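Local coordinates for CdnC (PDB 7MGV), which is an ATP-grasp ligase that uses ATP to install omega-ester macrocycles, single and bicyclic, in a ribosomally made multicore precursor peptide, at residues L25-T30 / S90-R95; V245-I250 / I274-P279. All coordinates share one frame; numbering follows the deposited sequence.

Contact 1. Residues L25-T30 / S90-R95; sequences LIITHT and STVWYR
Leu25 to Ile27 pair in parallel register with Val92 to Tyr94, the strand axes 4.7 Å apart and only 10° off parallel. Leu25 N donates to Thr91 O, Trp93 N to Leu25 O at 2.7 Å, and Ile27 N to Trp93 O in a nearly straight bond (173° at the hydrogen); Arg95 N to Ile27 O is weak. On the face of Leu25 and Ile27, Leu25 CD2 runs alongside Val92 CG2 at 3.7 Å, while Ile27 sets CB against Tyr94 CD1, 3.6 Å away at the ring edge. On the other face Ile26 CD1 meets the edge of the Trp93 indole at CE3 (3.8 Å). Arg95 CG lies over one face of that indole, toward its rim, and farther out Arg95 CD packs 3.6 Å from Thr28 CG2, the chain bending at chi3 (30°) before the guanidinium, whose NH2 forms a salt bridge with Glu320. These are the two central strands of the four-stranded parallel sheet in the MvdD-type pre-ATP-grasp region. Helix 110-130 covers the Leu25, Ile27 and Tyr94 face through Phe125, Phe127 and Leu128, helix 35-46 covers Ile26 and Trp93, and strand 48-54 bonds to the far side of strand 22-28.

Contact 2. Residues V245-I250 / I274-P279; sequences VYAFEI and IPTELP
Strand 274-276 pairs with Phe248 and Glu249 as the edge strand of a five-stranded antiparallel sheet in the ATP-grasp ligase, strands 245-250 and 274-276 running 126° apart, well short of a straight antiparallel pair. Backbone bonds hold the pairing: Glu249 and Ile274 exchange two N-H to O bonds, each 2.9 Å between N and O, and Thr276 N donates to Ala247 O. Phe248 and Pro275 form the non-hydrogen-bonded pair between them, their CA atoms 4.3 Å apart.

Apolar packing lies on both faces. Phe248 CE1 comes obliquely to Pro275 CG at 3.9 Å, and on the opposite face Ala247 CB sits 3.6 Å from Leu278 CG, and Leu278 CD1 goes on to Val245 CG1. Ile274 CG1 crosses the aliphatic part of Glu249 at CG (3.7 Å).

The polar side-chain contact belongs to Glu249. Its CG stands between backbone N and carbonyl carbon (chi1 84°), and the extended chain beyond carries the carboxylate over to Thr276. With an alanine in place of Glu249, the Thr276 hydroxyl would probably lose this acceptor and a gap would open beside Ile274 CG1. Thr276 OG1 donates to Glu249 OE1 at 3.0 Å, meeting the oxygen from above the carboxylate plane, 67° out of it.

The two contacts belong to different sheets, their centres 27 Å apart and their nearest atoms about 12 Å apart, and they follow one another along the chain without sharing an element. Contact 1 is buried, joining inner strands of a parallel sheet with helices packed on both faces; its side-chain meetings across the strands are between carbon atoms, and the Arg95 charge finds its partner beyond the pair. Contact 2 is only partly buried, with Ile274 and Pro275 exposed on the edge strand of an antiparallel sheet, and it includes a side-chain hydrogen bond between its own segments. The side chain of Glu249 lies about 12 Å from the bound ADP.

Contact 1. Residues L25-T30 / S90-R95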
# COMPACT_ATOMS: atom_id res chain seq x y z
N LEU A 25 -14.04 2.10 -16.70
CA LEU A 25 -13.59 0.82 -16.18
C LEU A 25 -14.04 0.66 -14.73
O LEU A 25 -13.86 1.57 -13.92
CB LEU A 25 -12.08 0.70 -16.28
CG LEU A 25 -11.48 -0.65 -15.88
CD1 LEU A 25 -11.85 -1.73 -16.89
CD2 LEU A 25 -9.97 -0.55 -15.73
N ILE A 26 -14.63 -0.49 -14.41
CA ILE A 26 -15.07 -0.80 -13.06
C ILE A 26 -14.44 -2.12 -12.63
O ILE A 26 -14.57 -3.13 -13.32
CB ILE A 26 -16.60 -0.88 -12.96
CG1 ILE A 26 -17.23 0.48 -13.27
CG2 ILE A 26 -17.02 -1.37 -11.58
CD1 ILE A 26 -18.73 0.52 -13.04
N ILE A 27 -13.75 -2.10 -11.49
CA ILE A 27 -13.10 -3.28 -10.93
C ILE A 27 -14.00 -3.84 -9.84
O ILE A 27 -14.33 -3.14 -8.88
CB ILE A 27 -11.70 -2.95 -10.39
CG1 ILE A 27 -10.92 -2.10 -11.39
CG2 ILE A 27 -10.95 -4.22 -10.04
CD1 ILE A 27 -10.52 -2.85 -12.64
N THR A 28 -14.38 -5.10 -9.98
CA THR A 28 -15.24 -5.77 -9.01
C THR A 28 -14.84 -7.25 -8.96
O THR A 28 -13.77 -7.63 -9.43
CB THR A 28 -16.72 -5.59 -9.38
OG1 THR A 28 -16.87 -5.64 -10.80
CG2 THR A 28 -17.27 -4.28 -8.85
N HIS A 29 -15.71 -8.07 -8.37
CA HIS A 29 -15.60 -9.52 -8.42
C HIS A 29 -16.94 -10.10 -8.83
O HIS A 29 -17.95 -9.39 -8.90
CB HIS A 29 -15.14 -10.10 -7.07
CG HIS A 29 -16.07 -9.82 -5.94
ND1 HIS A 29 -16.86 -10.80 -5.37
CD2 HIS A 29 -16.35 -8.68 -5.27
CE1 HIS A 29 -17.58 -10.27 -4.39
NE2 HIS A 29 -17.29 -8.99 -4.31
N THR A 30 -16.95 -11.40 -9.12
CA THR A 30 -18.14 -12.03 -9.69
C THR A 30 -19.32 -12.02 -8.73
O THR A 30 -20.47 -11.90 -9.18
CB THR A 30 -17.82 -13.46 -10.11
OG1 THR A 30 -17.30 -14.19 -9.00
CG2 THR A 30 -16.81 -13.47 -11.25
N SER A 90 -12.17 6.85 -19.79
CA SER A 90 -12.36 8.19 -19.26
C SER A 90 -12.08 8.23 -17.76
O SER A 90 -11.39 9.14 -17.28
CB SER A 90 -13.77 8.68 -19.56
OG SER A 90 -14.75 7.83 -18.99
N THR A 91 -12.62 7.27 -17.00
CA THR A 91 -12.32 7.12 -15.59
C THR A 91 -12.22 5.64 -15.25
O THR A 91 -12.58 4.78 -16.06
CB THR A 91 -13.37 7.77 -14.68
OG1 THR A 91 -14.60 7.03 -14.76
CG2 THR A 91 -13.62 9.22 -15.07
N VAL A 92 -11.73 5.36 -14.05
CA VAL A 92 -11.72 4.01 -13.49
C VAL A 92 -12.34 4.07 -12.11
O VAL A 92 -12.15 5.05 -11.37
CB VAL A 92 -10.30 3.42 -13.44
CG1 VAL A 92 -9.39 4.25 -12.54
CG2 VAL A 92 -10.33 1.97 -12.99
N TRP A 93 -13.11 3.05 -11.76
CA TRP A 93 -13.66 2.89 -10.41
C TRP A 93 -13.14 1.57 -9.86
O TRP A 93 -13.63 0.50 -10.23
CB TRP A 93 -15.19 2.93 -10.42
CG TRP A 93 -15.78 2.77 -9.05
CD1 TRP A 93 -15.18 3.05 -7.86
CD2 TRP A 93 -17.09 2.28 -8.72
NE1 TRP A 93 -16.02 2.77 -6.81
CE2 TRP A 93 -17.21 2.30 -7.32
CE3 TRP A 93 -18.17 1.83 -9.49
CZ2 TRP A 93 -18.36 1.88 -6.66
CZ3 TRP A 93 -19.32 1.42 -8.83
CH2 TRP A 93 -19.41 1.45 -7.43
N TYR A 94 -12.15 1.65 -8.98
CA TYR A 94 -11.53 0.47 -8.38
C TYR A 94 -12.17 0.24 -7.02
O TYR A 94 -11.82 0.90 -6.04
CB TYR A 94 -10.02 0.65 -8.27
CG TYR A 94 -9.32 -0.43 -7.48
CD1 TYR A 94 -9.70 -1.76 -7.58
CD2 TYR A 94 -8.27 -0.12 -6.62
CE1 TYR A 94 -9.06 -2.75 -6.85
CE2 TYR A 94 -7.63 -1.10 -5.89
CZ TYR A 94 -8.03 -2.41 -6.01
OH TYR A 94 -7.39 -3.39 -5.28
N ARG A 95 -13.12 -0.68 -6.97
CA ARG A 95 -13.60 -1.21 -5.70
C ARG A 95 -12.59 -2.21 -5.19
O ARG A 95 -12.23 -3.16 -5.90
CB ARG A 95 -14.98 -1.85 -5.87
CG ARG A 95 -15.95 -1.01 -6.69
CD ARG A 95 -17.37 -1.53 -6.58
NE ARG A 95 -17.62 -2.18 -5.29
CZ ARG A 95 -18.68 -1.93 -4.53
NH1 ARG A 95 -19.59 -1.04 -4.91
NH2 ARG A 95 -18.83 -2.56 -3.37

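Contact 2. Residues V245-I250 / I274-P279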
# COMPACT_ATOMS: atom_id res chain seq x y z
N VAL A 245 -23.36 14.21 0.39
CA VAL A 245 -23.28 13.65 1.73
C VAL A 245 -24.61 12.98 2.05
O VAL A 245 -25.66 13.63 1.99
CB VAL A 245 -22.95 14.73 2.78
CG1 VAL A 245 -22.92 14.13 4.17
CG2 VAL A 245 -21.62 15.40 2.45
N TYR A 246 -24.56 11.69 2.39
CA TYR A 246 -25.74 10.93 2.78
C TYR A 246 -25.51 10.41 4.20
O TYR A 246 -24.64 9.56 4.41
CB TYR A 246 -26.01 9.78 1.81
CG TYR A 246 -26.19 10.20 0.37
CD1 TYR A 246 -25.09 10.38 -0.46
CD2 TYR A 246 -27.46 10.42 -0.15
CE1 TYR A 246 -25.25 10.76 -1.78
CE2 TYR A 246 -27.63 10.81 -1.47
CZ TYR A 246 -26.52 10.98 -2.28
OH TYR A 246 -26.69 11.36 -3.59
N ALA A 247 -26.28 10.92 5.15
CA ALA A 247 -26.14 10.53 6.55
C ALA A 247 -27.30 9.64 6.96
O ALA A 247 -28.46 9.91 6.64
CB ALA A 247 -26.09 11.76 7.46
N PHE A 248 -26.98 8.57 7.69
CA PHE A 248 -27.97 7.64 8.21
C PHE A 248 -27.70 7.43 9.69
O PHE A 248 -26.54 7.40 10.12
CB PHE A 248 -27.93 6.30 7.47
CG PHE A 248 -28.11 6.43 5.98
CD1 PHE A 248 -29.36 6.34 5.41
CD2 PHE A 248 -27.01 6.65 5.16
CE1 PHE A 248 -29.53 6.46 4.05
CE2 PHE A 248 -27.17 6.77 3.79
CZ PHE A 248 -28.43 6.67 3.24
N GLU A 249 -28.77 7.28 10.46
CA GLU A 249 -28.66 7.19 11.91
C GLU A 249 -29.48 6.03 12.44
O GLU A 249 -30.51 5.64 11.87
CB GLU A 249 -29.11 8.49 12.59
CG GLU A 249 -30.61 8.62 12.81
CD GLU A 249 -30.99 9.91 13.51
OE1 GLU A 249 -30.19 10.88 13.45
OE2 GLU A 249 -32.08 9.97 14.11
N ILE A 250 -28.99 5.46 13.54
CA ILE A 250 -29.76 4.61 14.43
C ILE A 250 -29.85 5.33 15.76
O ILE A 250 -28.82 5.57 16.41
CB ILE A 250 -29.13 3.22 14.61
CG1 ILE A 250 -29.21 2.42 13.31
CG2 ILE A 250 -29.82 2.47 15.74
CD1 ILE A 250 -28.74 0.98 13.45
N ILE A 274 -32.13 5.07 9.50
CA ILE A 274 -33.03 6.02 8.87
C ILE A 274 -32.21 7.19 8.34
O ILE A 274 -31.24 7.61 8.99
CB ILE A 274 -34.13 6.49 9.83
CG1 ILE A 274 -33.54 7.28 11.00
CG2 ILE A 274 -34.93 5.30 10.34
CD1 ILE A 274 -34.55 8.13 11.74
N PRO A 275 -32.52 7.71 7.16
CA PRO A 275 -31.81 8.90 6.67
C PRO A 275 -32.00 10.07 7.63
O PRO A 275 -33.05 10.25 8.24
CB PRO A 275 -32.46 9.18 5.31
CG PRO A 275 -33.02 7.86 4.89
CD PRO A 275 -33.45 7.17 6.15
N THR A 276 -30.94 10.87 7.76
CA THR A 276 -30.93 12.00 8.67
C THR A 276 -30.10 13.11 8.05
O THR A 276 -29.50 12.94 6.98
CB THR A 276 -30.40 11.59 10.05
OG1 THR A 276 -30.65 12.63 11.00
CG2 THR A 276 -28.90 11.32 9.98
N GLU A 277 -30.06 14.26 8.72
CA GLU A 277 -29.32 15.42 8.25
C GLU A 277 -28.33 15.84 9.33
O GLU A 277 -28.68 15.93 10.51
CB GLU A 277 -30.27 16.56 7.90
CG GLU A 277 -31.20 16.23 6.74
CD GLU A 277 -32.35 17.20 6.61
OE1 GLU A 277 -32.26 18.30 7.20
OE2 GLU A 277 -33.34 16.87 5.93
N LEU A 278 -27.09 16.10 8.92
CA LEU A 278 -26.02 16.46 9.83
C LEU A 278 -26.04 17.95 10.13
O LEU A 278 -26.47 18.75 9.31
CB LEU A 278 -24.67 16.09 9.23
CG LEU A 278 -24.44 14.65 8.78
CD1 LEU A 278 -23.26 14.57 7.83
CD2 LEU A 278 -24.21 13.74 9.98
N PRO A 279 -25.57 18.33 11.32
CA PRO A 279 -25.25 19.74 11.55
C PRO A 279 -24.22 20.21 10.53
O PRO A 279 -23.32 19.46 10.14
CB PRO A 279 -24.68 19.75 12.98
CG PRO A 279 -25.29 18.54 13.62
CD PRO A 279 -25.40 17.51 12.53